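Local structure of aminoglycoside N(3)-acetyltransferase, AAC(3)-IVa (Escherichia coli, 6MN3) at residues D69-F73 with R170-I174; Q15-L19 with K209-G214; K163-G167 with P238-L242; P75-V80 with F91-P95. The protein transfers an acetyl group from acetyl-CoA to N3 of 2-deoxystreptamine aminoglycosides, which probably confers resistance to antibiotics such as gentamicin and apramycin. All coordinates share one frame; numbering follows the deposited sequence.

Overall arrangement
The four contacts lie around the periphery of a single chain built on a mixed seven-stranded sheet, their centres about 16 to 20 Å from its centre. Along the sequence 15-19 comes first, then 69-73, 75-80, 91-95, 163-167, 170-174, 209-214 and 238-242; interaction 4 falls within the span of interaction 1, and that within interaction 2, while interaction 3 crosses both. Interactions 1 and 4 (centres about 17 Å apart) touch where F73 meets S78, sharing the connection from strand 59-63 to helix 86-91. Interaction 3, about 25 Å from interaction 1 between centres, joins the loop after helix 154-161 to the one after helix 223-236, near the zinc. Interaction 2, about 37 Å from interaction 1 between centres, brings distant sequence together.

Interaction 1: D69-F73 with R170-I174; sequences DDEPF and RHCTI
The H171 imidazole has the CB of D69 over one face, 3.8 Å from the ring centroid, as a CH-pi contact, while OD1 of D70 sits at its edge. The D69 carboxylate stands nearly upright against the ring, the planes 80° apart, with OD2 toward the rim of that same face. The D70 carboxylate is instead almost coplanar with the imidazole, and NE2 donates to its OD1 at 3.2 Å along a nearly straight N-H path. This straight in-plane bond favours the near-coplanar setting (17°), and the D70 carboxylate may favour a protonated imidazole. The pairing fastens a loop of the long connection after strand 59-63 to strand 168-174, one half of a two-stranded antiparallel hairpin; C172 pairs through its backbone with V183 of the other half. Two residues along, T173 sends OG1 to the carbonyl O of D69 (3.1 Å). With OG1 anti to the carbonyl carbon (chi1 -75°), the hydroxyl faces the loop and CG2 is left to lie beside P72, 3.9 Å from its CD. Threonine suits this place because one branch bonds and the other packs. The C172 CA also approaches D69 O, at 3.4 Å, in a CA-H...O contact.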
loop_
_atom_site.group_PDB
_atom_site.type_symbol
_atom_site.label_atom_id
_atom_site.label_comp_id
_atom_site.label_asym_id
_atom_site.label_seq_id
_atom_site.Cartn_x
_atom_site.Cartn_y
_atom_site.Cartn_z
ATOM N N ASP A 69 10.447 -14.948 -3.480
ATOM C CA ASP A 69 10.500 -15.136 -4.923
ATOM C C ASP A 69 10.683 -16.591 -5.333
ATOM O O ASP A 69 10.468 -16.918 -6.505
ATOM C CB ASP A 69 11.633 -14.297 -5.523
ATOM C CG ASP A 69 11.506 -12.821 -5.195
ATOM O OD1 ASP A 69 10.463 -12.418 -4.638
ATOM O OD2 ASP A 69 12.452 -12.064 -5.498
ATOM N N ASP A 70 11.070 -17.467 -4.406
ATOM C CA ASP A 70 11.314 -18.871 -4.713
ATOM C C ASP A 70 10.166 -19.784 -4.306
ATOM O O ASP A 70 10.155 -20.954 -4.706
ATOM C CB ASP A 70 12.602 -19.346 -4.026
ATOM C CG ASP A 70 13.785 -18.444 -4.315
ATOM O OD1 ASP A 70 13.847 -17.878 -5.426
ATOM O OD2 ASP A 70 14.653 -18.300 -3.427
ATOM N N GLU A 71 9.206 -19.286 -3.530
ATOM C CA GLU A 71 8.105 -20.092 -3.039
ATOM C C GLU A 71 6.808 -19.724 -3.749
ATOM O O GLU A 71 6.525 -18.537 -3.944
ATOM C CB GLU A 71 7.925 -19.903 -1.528
ATOM C CG GLU A 71 7.043 -20.942 -0.860
ATOM C CD GLU A 71 7.055 -20.825 0.651
ATOM O OE1 GLU A 71 7.938 -21.436 1.288
ATOM O OE2 GLU A 71 6.186 -20.117 1.201
ATOM N N PRO A 72 6.012 -20.710 -4.155
ATOM C CA PRO A 72 4.694 -20.402 -4.715
ATOM C C PRO A 72 3.778 -19.803 -3.661
ATOM O O PRO A 72 3.927 -20.045 -2.460
ATOM C CB PRO A 72 4.180 -21.765 -5.194
ATOM C CG PRO A 72 4.947 -22.763 -4.387
ATOM C CD PRO A 72 6.300 -22.154 -4.172
ATOM N N PHE A 73 2.822 -19.005 -4.125
ATOM C CA PHE A 73 1.913 -18.283 -3.247
ATOM C C PHE A 73 0.566 -18.989 -3.177
ATOM O O PHE A 73 0.030 -19.432 -4.197
ATOM C CB PHE A 73 1.721 -16.845 -3.733
ATOM C CG PHE A 73 0.861 -16.010 -2.832
ATOM C CD1 PHE A 73 -0.497 -15.877 -3.073
ATOM C CD2 PHE A 73 1.409 -15.359 -1.741
ATOM C CE1 PHE A 73 -1.287 -15.110 -2.241
ATOM C CE2 PHE A 73 0.623 -14.591 -0.906
ATOM C CZ PHE A 73 -0.727 -14.467 -1.157
ATOM N N ARG A 170 13.493 -8.755 -11.713
ATOM C CA ARG A 170 13.100 -9.540 -10.551
ATOM C C ARG A 170 12.505 -10.861 -11.041
ATOM O O ARG A 170 12.523 -11.163 -12.237
ATOM C CB ARG A 170 12.119 -8.752 -9.678
ATOM C CG ARG A 170 12.675 -7.441 -9.137
ATOM C CD ARG A 170 13.602 -7.676 -7.956
ATOM N NE ARG A 170 14.860 -6.943 -8.084
ATOM C CZ ARG A 170 15.102 -5.767 -7.512
ATOM N NH1 ARG A 170 14.172 -5.185 -6.769
ATOM N NH2 ARG A 170 16.276 -5.176 -7.684
ATOM N N HIS A 171 11.974 -11.651 -10.112
ATOM C CA HIS A 171 11.382 -12.929 -10.482
ATOM C C HIS A 171 10.446 -13.392 -9.376
ATOM O O HIS A 171 10.448 -12.858 -8.265
ATOM C CB HIS A 171 12.459 -13.983 -10.769
ATOM C CG HIS A 171 13.129 -14.519 -9.541
ATOM N ND1 HIS A 171 14.258 -13.945 -9.000
ATOM C CD2 HIS A 171 12.830 -15.578 -8.752
ATOM C CE1 HIS A 171 14.626 -14.625 -7.930
ATOM N NE2 HIS A 171 13.775 -15.621 -7.757
ATOM N N CYS A 172 9.642 -14.402 -9.706
ATOM C CA CYS A 172 8.721 -15.020 -8.764
ATOM C C CYS A 172 8.465 -16.453 -9.219
ATOM O O CYS A 172 8.992 -16.905 -10.239
ATOM C CB CYS A 172 7.420 -14.218 -8.649
ATOM S SG CYS A 172 6.361 -14.283 -10.113
ATOM N N THR A 173 7.642 -17.169 -8.455
ATOM C CA THR A 173 7.368 -18.576 -8.712
ATOM C C THR A 173 5.865 -18.810 -8.740
ATOM O O THR A 173 5.154 -18.414 -7.811
ATOM C CB THR A 173 8.022 -19.469 -7.651
ATOM O OG1 THR A 173 9.433 -19.539 -7.890
ATOM C CG2 THR A 173 7.436 -20.873 -7.694
ATOM N N ILE A 174 5.389 -19.453 -9.806
ATOM C CA ILE A 174 3.992 -19.843 -9.942
ATOM C C ILE A 174 3.941 -21.314 -10.338
ATOM O O ILE A 174 4.831 -21.824 -11.027
ATOM C CB ILE A 174 3.242 -18.959 -10.968
ATOM C CG1 ILE A 174 1.726 -19.154 -10.852
ATOM C CG2 ILE A 174 3.720 -19.238 -12.387
ATOM C CD1 ILE A 174 1.059 -18.196 -9.886
#

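Interaction 2: Q15-L19 with K209-G214; sequences QLLNL and KEGPVG
Q15 reaches from the N-terminal helix 9-19 to the end of strand 208-213, an outermost strand of the central mixed sheet, so the contact is a helix laid over the face of the sheet beside its edge strand; the axes of 15-19 and 209-213 run antiparallel, 7.9 Å apart at their closest. CB of Q15 rests against the carbonyl O of P212 at 3.3 Å, and CG and CD continue past that same oxygen. Because the chain is extended beyond CG (chi2 177°), the amide travels along the strand to its end. There OE1 accepts the backbone N-H of G214 at 2.7 Å, a fairly straight bond whose donor is tilted 30° from the carbonyl plane. NE2 lies alongside P212, CB and CG of its ring both 4.0 Å away. Glutamine suits the position: its chain is long enough to reach beyond the strand, and its oxygen satisfies the N-H there. G214 turns the chain with a phi of 65°, readily adopted by glycine.

Deeper in, V213 offers CG2 to two leucines, CD2 of L16 and CD2 of L19, each 4.0 Å away, branched apolar groups that pack between helix and sheet together with L143 of strand 141-145. The other branch of L19, CD1, lies 3.4 Å from the backbone N of G211, where the strand has no side chain in the way. One water bridges the backbones, donating to Q15 O at 2.9 Å and to P212 O at 2.8 Å.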
loop_
_atom_site.group_PDB
_atom_site.type_symbol
_atom_site.label_atom_id
_atom_site.label_comp_id
_atom_site.label_asym_id
_atom_site.label_seq_id
_atom_site.Cartn_x
_atom_site.Cartn_y
_atom_site.Cartn_z
ATOM N N GLN A 15 -11.179 9.064 15.415
ATOM C CA GLN A 15 -9.974 9.610 14.801
ATOM C C GLN A 15 -9.976 9.381 13.296
ATOM O O GLN A 15 -9.605 10.273 12.525
ATOM C CB GLN A 15 -8.734 8.983 15.434
ATOM C CG GLN A 15 -8.456 9.411 16.866
ATOM C CD GLN A 15 -7.256 8.695 17.449
ATOM O OE1 GLN A 15 -7.098 7.487 17.271
ATOM N NE2 GLN A 15 -6.398 9.437 18.139
ATOM N N LEU A 16 -10.400 8.191 12.862
ATOM C CA LEU A 16 -10.420 7.884 11.436
ATOM C C LEU A 16 -11.425 8.758 10.693
ATOM O O LEU A 16 -11.166 9.189 9.563
ATOM C CB LEU A 16 -10.734 6.405 11.230
ATOM C CG LEU A 16 -9.568 5.465 11.535
ATOM C CD1 LEU A 16 -10.064 4.074 11.888
ATOM C CD2 LEU A 16 -8.624 5.423 10.346
ATOM N N LEU A 17 -12.574 9.033 11.312
ATOM C CA LEU A 17 -13.542 9.926 10.685
ATOM C C LEU A 17 -13.038 11.363 10.685
ATOM O O LEU A 17 -13.185 12.076 9.685
ATOM C CB LEU A 17 -14.890 9.823 11.400
ATOM C CG LEU A 17 -15.641 8.505 11.191
ATOM C CD1 LEU A 17 -16.830 8.403 12.131
ATOM C CD2 LEU A 17 -16.086 8.363 9.744
ATOM N N ASN A 18 -12.440 11.805 11.795
ATOM C CA ASN A 18 -11.858 13.142 11.840
ATOM C C ASN A 18 -10.719 13.285 10.841
ATOM O O ASN A 18 -10.522 14.364 10.271
ATOM C CB ASN A 18 -11.358 13.455 13.249
ATOM C CG ASN A 18 -12.479 13.757 14.208
ATOM O OD1 ASN A 18 -13.521 14.282 13.815
ATOM N ND2 ASN A 18 -12.276 13.430 15.479
ATOM N N LEU A 19 -9.955 12.212 10.626
ATOM C CA LEU A 19 -8.900 12.248 9.623
ATOM C C LEU A 19 -9.478 12.456 8.227
ATOM O O LEU A 19 -8.871 13.134 7.391
ATOM C CB LEU A 19 -8.084 10.959 9.687
ATOM C CG LEU A 19 -6.807 10.916 8.858
ATOM C CD1 LEU A 19 -5.872 12.041 9.274
ATOM C CD2 LEU A 19 -6.144 9.568 9.024
ATOM N N LYS A 209 -4.486 14.828 4.056
ATOM C CA LYS A 209 -5.005 15.050 5.397
ATOM C C LYS A 209 -4.101 14.362 6.410
ATOM O O LYS A 209 -3.633 13.242 6.185
ATOM C CB LYS A 209 -6.434 14.523 5.516
ATOM C CG LYS A 209 -7.493 15.556 5.172
ATOM C CD LYS A 209 -8.581 14.969 4.295
ATOM C CE LYS A 209 -9.573 16.040 3.873
ATOM N NZ LYS A 209 -10.648 15.492 3.000
ATOM N N GLU A 210 -3.846 15.042 7.520
ATOM C CA GLU A 210 -2.932 14.545 8.537
ATOM C C GLU A 210 -3.594 14.619 9.901
ATOM O O GLU A 210 -4.361 15.545 10.183
ATOM C CB GLU A 210 -1.623 15.342 8.551
ATOM C CG GLU A 210 -0.862 15.311 7.240
ATOM C CD GLU A 210 0.414 16.127 7.292
ATOM O OE1 GLU A 210 0.624 16.843 8.293
ATOM O OE2 GLU A 210 1.209 16.048 6.332
ATOM N N GLY A 211 -3.292 13.637 10.742
ATOM C CA GLY A 211 -3.841 13.572 12.071
ATOM C C GLY A 211 -3.434 12.298 12.777
ATOM O O GLY A 211 -2.730 11.448 12.224
ATOM N N PRO A 212 -3.869 12.142 14.025
ATOM C CA PRO A 212 -3.516 10.943 14.786
ATOM C C PRO A 212 -4.526 9.817 14.621
ATOM O O PRO A 212 -5.737 10.029 14.540
ATOM C CB PRO A 212 -3.508 11.457 16.231
ATOM C CG PRO A 212 -4.572 12.509 16.238
ATOM C CD PRO A 212 -4.583 13.132 14.853
ATOM N N VAL A 213 -4.001 8.597 14.561
ATOM C CA VAL A 213 -4.787 7.376 14.686
ATOM C C VAL A 213 -4.061 6.516 15.709
ATOM O O VAL A 213 -2.953 6.036 15.444
ATOM C CB VAL A 213 -4.948 6.632 13.355
ATOM C CG1 VAL A 213 -5.578 5.269 13.585
ATOM C CG2 VAL A 213 -5.784 7.451 12.386
ATOM N N GLY A 214 -4.668 6.331 16.872
ATOM C CA GLY A 214 -3.934 5.725 17.969
ATOM C C GLY A 214 -2.809 6.655 18.369
ATOM O O GLY A 214 -3.014 7.857 18.566
HETATM O O HOH W 1 -7.421 11.940 13.493
#

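Interaction 3: K163-G167 with P238-L242; sequences KVPYG and PLIFL
Y166 and L242 point into the contact from opposite sides and overlap along their lengths, so that CD2 of L242 comes over one face of the phenol ring, 4.0 Å from its centroid, in a CH-pi contact. V164 CG1 covers the opposite face. L239 also runs counter to Y166 but meets its edge: CD2 lies in the ring plane, 3.6 Å from CD2 of the tyrosine. With CG between the backbone N and the carbonyl carbon (chi1 44°), the ring projects from its loop toward L239 and L242, the ends of a type I beta turn. The two prolines cross at about a right angle, CD of P165 against CB of P238 at 3.6 Å; their fixed phi and hydrocarbon rings give each loop an apolar surface to set against the other.

The hydroxyl oxygen takes a hydrogen bond from a water (3.0 Å) that accepts the N-H of F241 at 2.9 Å. The same OH bonds E159, which lies with C192 and H156 in a geometry consistent with a catalytic triad; L242 lies close to C252, a zinc ligand. Tyrosine fits because its faces lie between V164 and L242, while its polar tip joins E159, through the water, to F241 N.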
loop_
_atom_site.group_PDB
_atom_site.type_symbol
_atom_site.label_atom_id
_atom_site.label_comp_id
_atom_site.label_asym_id
_atom_site.label_seq_id
_atom_site.Cartn_x
_atom_site.Cartn_y
_atom_site.Cartn_z
ATOM N N LYS A 163 5.299 5.395 -17.696
ATOM C CA LYS A 163 6.221 4.624 -18.528
ATOM C C LYS A 163 7.667 4.942 -18.145
ATOM O O LYS A 163 8.482 5.380 -18.957
ATOM C CB LYS A 163 5.960 4.873 -20.016
ATOM C CG LYS A 163 4.507 4.675 -20.422
ATOM C CD LYS A 163 4.105 5.637 -21.525
ATOM C CE LYS A 163 2.922 6.497 -21.108
ATOM N NZ LYS A 163 2.671 7.597 -22.081
ATOM N N VAL A 164 7.959 4.714 -16.868
ATOM C CA VAL A 164 9.231 5.143 -16.282
ATOM C C VAL A 164 10.372 4.379 -16.942
ATOM O O VAL A 164 10.194 3.200 -17.314
ATOM C CB VAL A 164 9.208 4.933 -14.756
ATOM C CG1 VAL A 164 9.611 3.511 -14.366
ATOM C CG2 VAL A 164 10.054 5.983 -14.047
ATOM N N PRO A 165 11.538 4.995 -17.165
ATOM C CA PRO A 165 12.570 4.320 -17.971
ATOM C C PRO A 165 13.273 3.178 -17.258
ATOM O O PRO A 165 13.689 2.222 -17.923
ATOM C CB PRO A 165 13.552 5.452 -18.311
ATOM C CG PRO A 165 12.799 6.720 -18.058
ATOM C CD PRO A 165 11.872 6.410 -16.928
ATOM N N TYR A 166 13.434 3.240 -15.939
ATOM C CA TYR A 166 14.219 2.228 -15.250
ATOM C C TYR A 166 13.407 0.958 -15.021
ATOM O O TYR A 166 12.181 0.992 -14.868
ATOM C CB TYR A 166 14.748 2.758 -13.916
ATOM C CG TYR A 166 13.755 3.539 -13.087
ATOM C CD1 TYR A 166 12.789 2.891 -12.330
ATOM C CD2 TYR A 166 13.801 4.925 -13.043
ATOM C CE1 TYR A 166 11.887 3.603 -11.562
ATOM C CE2 TYR A 166 12.907 5.645 -12.277
ATOM C CZ TYR A 166 11.950 4.980 -11.538
ATOM O OH TYR A 166 11.052 5.693 -10.778
ATOM N N GLY A 167 14.110 -0.172 -15.001
ATOM C CA GLY A 167 13.491 -1.465 -14.791
ATOM C C GLY A 167 14.507 -2.557 -14.531
ATOM O O GLY A 167 15.203 -2.999 -15.451
ATOM N N PRO A 238 11.571 11.993 -15.252
ATOM C CA PRO A 238 11.285 10.554 -15.132
ATOM C C PRO A 238 12.102 9.864 -14.054
ATOM O O PRO A 238 11.700 8.793 -13.583
ATOM C CB PRO A 238 11.624 10.010 -16.529
ATOM C CG PRO A 238 11.559 11.201 -17.434
ATOM C CD PRO A 238 12.021 12.359 -16.604
ATOM N N LEU A 239 13.233 10.440 -13.647
ATOM C CA LEU A 239 14.075 9.882 -12.597
ATOM C C LEU A 239 13.995 10.700 -11.311
ATOM O O LEU A 239 14.984 10.823 -10.584
ATOM C CB LEU A 239 15.523 9.778 -13.075
ATOM C CG LEU A 239 15.716 9.251 -14.498
ATOM C CD1 LEU A 239 17.189 9.236 -14.876
ATOM C CD2 LEU A 239 15.106 7.865 -14.650
ATOM N N ILE A 240 12.820 11.266 -11.022
ATOM C CA ILE A 240 12.661 12.091 -9.826
ATOM C C ILE A 240 12.779 11.248 -8.561
ATOM O O ILE A 240 13.280 11.721 -7.533
ATOM C CB ILE A 240 11.320 12.851 -9.884
ATOM C CG1 ILE A 240 11.122 13.712 -8.634
ATOM C CG2 ILE A 240 10.154 11.886 -10.052
ATOM C CD1 ILE A 240 11.936 14.984 -8.634
ATOM N N PHE A 241 12.341 9.992 -8.613
ATOM C CA PHE A 241 12.371 9.101 -7.463
ATOM C C PHE A 241 13.705 8.386 -7.291
ATOM O O PHE A 241 13.843 7.580 -6.366
ATOM C CB PHE A 241 11.250 8.061 -7.578
ATOM C CG PHE A 241 9.868 8.638 -7.447
ATOM C CD1 PHE A 241 9.609 9.658 -6.546
ATOM C CD2 PHE A 241 8.825 8.154 -8.220
ATOM C CE1 PHE A 241 8.337 10.186 -6.421
ATOM C CE2 PHE A 241 7.552 8.678 -8.100
ATOM C CZ PHE A 241 7.308 9.696 -7.200
ATOM N N LEU A 242 14.684 8.654 -8.152
ATOM C CA LEU A 242 15.976 7.982 -8.104
ATOM C C LEU A 242 16.979 8.835 -7.342
ATOM O O LEU A 242 17.130 10.030 -7.625
ATOM C CB LEU A 242 16.500 7.699 -9.512
ATOM C CG LEU A 242 15.778 6.638 -10.343
ATOM C CD1 LEU A 242 16.663 6.196 -11.497
ATOM C CD2 LEU A 242 15.371 5.450 -9.481
HETATM O O HOH W 2 11.483 8.646 -11.053
#

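Interaction 4: P75-V80 with F91-P95; sequences PATSPV and FWRLP
The turn that ends helix 86-91 meets the loop ahead of that helix, and W92 carries the contact. Its indole leans on the loop backbone: carbonyl O of A76 lies at the edge, in the ring plane, 3.3 Å from CH2, and suits that place because the C-H edge of the ring is slightly positive. O of P75 approaches CZ3 at 3.1 Å, and O of S78 comes 3.6 Å from CZ2. With CG between the backbone N and the carbonyl carbon (chi1 73°), the indole swings from the turn into the loop, where CG2 of V80 touches CD1 at 3.4 Å, one methyl of the branched valine against the five-membered ring.

R93 closes one face: CG sits over the ring centre, 3.5 Å above the plane, and the extended chain carries the guanidinium along the indole so that CZ2 lies over its face. NH2 then comes within 3.8 Å of CB of P79, and forms a salt bridge with D89. R99 adds a cation-pi contact to the same indole and bonds S78 O. D89 of the helix joins both sides, its OD1 accepting W92 NE1 and V80 N, while W92, as second residue of the type I beta turn F91-L94 that follows helix 86-91, packs on the preceding loop.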
loop_
_atom_site.group_PDB
_atom_site.type_symbol
_atom_site.label_atom_id
_atom_site.label_comp_id
_atom_site.label_asym_id
_atom_site.label_seq_id
_atom_site.Cartn_x
_atom_site.Cartn_y
_atom_site.Cartn_z
ATOM N N PRO A 75 -3.263 -18.200 -1.400
ATOM C CA PRO A 75 -4.033 -17.199 -0.642
ATOM C C PRO A 75 -4.538 -17.697 0.701
ATOM O O PRO A 75 -4.979 -16.874 1.515
ATOM C CB PRO A 75 -5.202 -16.866 -1.581
ATOM C CG PRO A 75 -4.769 -17.341 -2.935
ATOM C CD PRO A 75 -3.893 -18.526 -2.689
ATOM N N ALA A 76 -4.482 -19.003 0.965
ATOM C CA ALA A 76 -5.041 -19.562 2.187
ATOM C C ALA A 76 -4.013 -19.787 3.288
ATOM O O ALA A 76 -4.398 -19.855 4.460
ATOM C CB ALA A 76 -5.746 -20.890 1.887
ATOM N N THR A 77 -2.728 -19.913 2.951
ATOM C CA THR A 77 -1.724 -20.233 3.960
ATOM C C THR A 77 -0.526 -19.292 3.903
ATOM O O THR A 77 0.086 -19.007 4.938
ATOM C CB THR A 77 -1.241 -21.681 3.809
ATOM O OG1 THR A 77 -0.588 -21.846 2.543
ATOM C CG2 THR A 77 -2.407 -22.658 3.910
ATOM N N SER A 78 -0.180 -18.815 2.710
ATOM C CA SER A 78 1.025 -18.011 2.528
ATOM C C SER A 78 0.962 -16.751 3.383
ATOM O O SER A 78 0.065 -15.918 3.182
ATOM C CB SER A 78 1.210 -17.638 1.058
ATOM O OG SER A 78 1.602 -18.762 0.287
ATOM N N PRO A 79 1.872 -16.573 4.336
ATOM C CA PRO A 79 1.814 -15.396 5.206
ATOM C C PRO A 79 2.315 -14.143 4.507
ATOM O O PRO A 79 3.136 -14.192 3.587
ATOM C CB PRO A 79 2.734 -15.771 6.377
ATOM C CG PRO A 79 3.073 -17.233 6.186
ATOM C CD PRO A 79 2.955 -17.487 4.725
ATOM N N VAL A 80 1.797 -13.003 4.964
ATOM C CA VAL A 80 2.282 -11.717 4.483
ATOM C C VAL A 80 3.716 -11.510 4.958
ATOM O O VAL A 80 4.104 -11.954 6.047
ATOM C CB VAL A 80 1.361 -10.582 4.968
ATOM C CG1 VAL A 80 1.734 -9.270 4.313
ATOM C CG2 VAL A 80 -0.086 -10.920 4.673
ATOM N N PHE A 91 -5.210 -9.310 8.733
ATOM C CA PHE A 91 -6.435 -8.968 8.020
ATOM C C PHE A 91 -6.903 -10.106 7.117
ATOM O O PHE A 91 -8.095 -10.437 7.094
ATOM C CB PHE A 91 -6.205 -7.687 7.215
ATOM C CG PHE A 91 -7.363 -7.282 6.353
ATOM C CD1 PHE A 91 -8.630 -7.146 6.887
ATOM C CD2 PHE A 91 -7.173 -7.011 5.008
ATOM C CE1 PHE A 91 -9.692 -6.762 6.092
ATOM C CE2 PHE A 91 -8.227 -6.626 4.207
ATOM C CZ PHE A 91 -9.489 -6.500 4.750
ATOM N N TRP A 92 -5.981 -10.731 6.381
ATOM C CA TRP A 92 -6.378 -11.688 5.354
ATOM C C TRP A 92 -6.878 -13.007 5.929
ATOM O O TRP A 92 -7.517 -13.777 5.204
ATOM C CB TRP A 92 -5.211 -11.948 4.400
ATOM C CG TRP A 92 -4.121 -12.788 4.988
ATOM C CD1 TRP A 92 -3.018 -12.348 5.658
ATOM C CD2 TRP A 92 -4.025 -14.218 4.955
ATOM N NE1 TRP A 92 -2.241 -13.413 6.043
ATOM C CE2 TRP A 92 -2.838 -14.572 5.624
ATOM C CE3 TRP A 92 -4.829 -15.231 4.425
ATOM C CZ2 TRP A 92 -2.437 -15.897 5.779
ATOM C CZ3 TRP A 92 -4.427 -16.547 4.580
ATOM C CH2 TRP A 92 -3.242 -16.867 5.250
ATOM N N ARG A 93 -6.605 -13.287 7.203
ATOM C CA ARG A 93 -7.024 -14.539 7.818
ATOM C C ARG A 93 -8.445 -14.496 8.361
ATOM O O ARG A 93 -8.982 -15.547 8.732
ATOM C CB ARG A 93 -6.070 -14.917 8.955
ATOM C CG ARG A 93 -4.602 -14.845 8.587
ATOM C CD ARG A 93 -3.726 -15.146 9.789
ATOM N NE ARG A 93 -2.317 -14.893 9.512
ATOM C CZ ARG A 93 -1.462 -15.816 9.084
ATOM N NH1 ARG A 93 -1.871 -17.060 8.883
ATOM N NH2 ARG A 93 -0.196 -15.492 8.858
ATOM N N LEU A 94 -9.060 -13.323 8.417
ATOM C CA LEU A 94 -10.387 -13.170 8.985
ATOM C C LEU A 94 -11.437 -13.693 8.012
ATOM O O LEU A 94 -11.141 -13.984 6.852
ATOM C CB LEU A 94 -10.614 -11.704 9.347
ATOM C CG LEU A 94 -9.612 -11.201 10.388
ATOM C CD1 LEU A 94 -9.626 -9.683 10.480
ATOM C CD2 LEU A 94 -9.890 -11.835 11.743
ATOM N N PRO A 95 -12.676 -13.876 8.470
ATOM C CA PRO A 95 -13.713 -14.394 7.570
ATOM C C PRO A 95 -14.101 -13.392 6.492
ATOM O O PRO A 95 -14.140 -12.181 6.723
ATOM C CB PRO A 95 -14.888 -14.677 8.513
ATOM C CG PRO A 95 -14.268 -14.859 9.845
ATOM C CD PRO A 95 -13.117 -13.906 9.876
#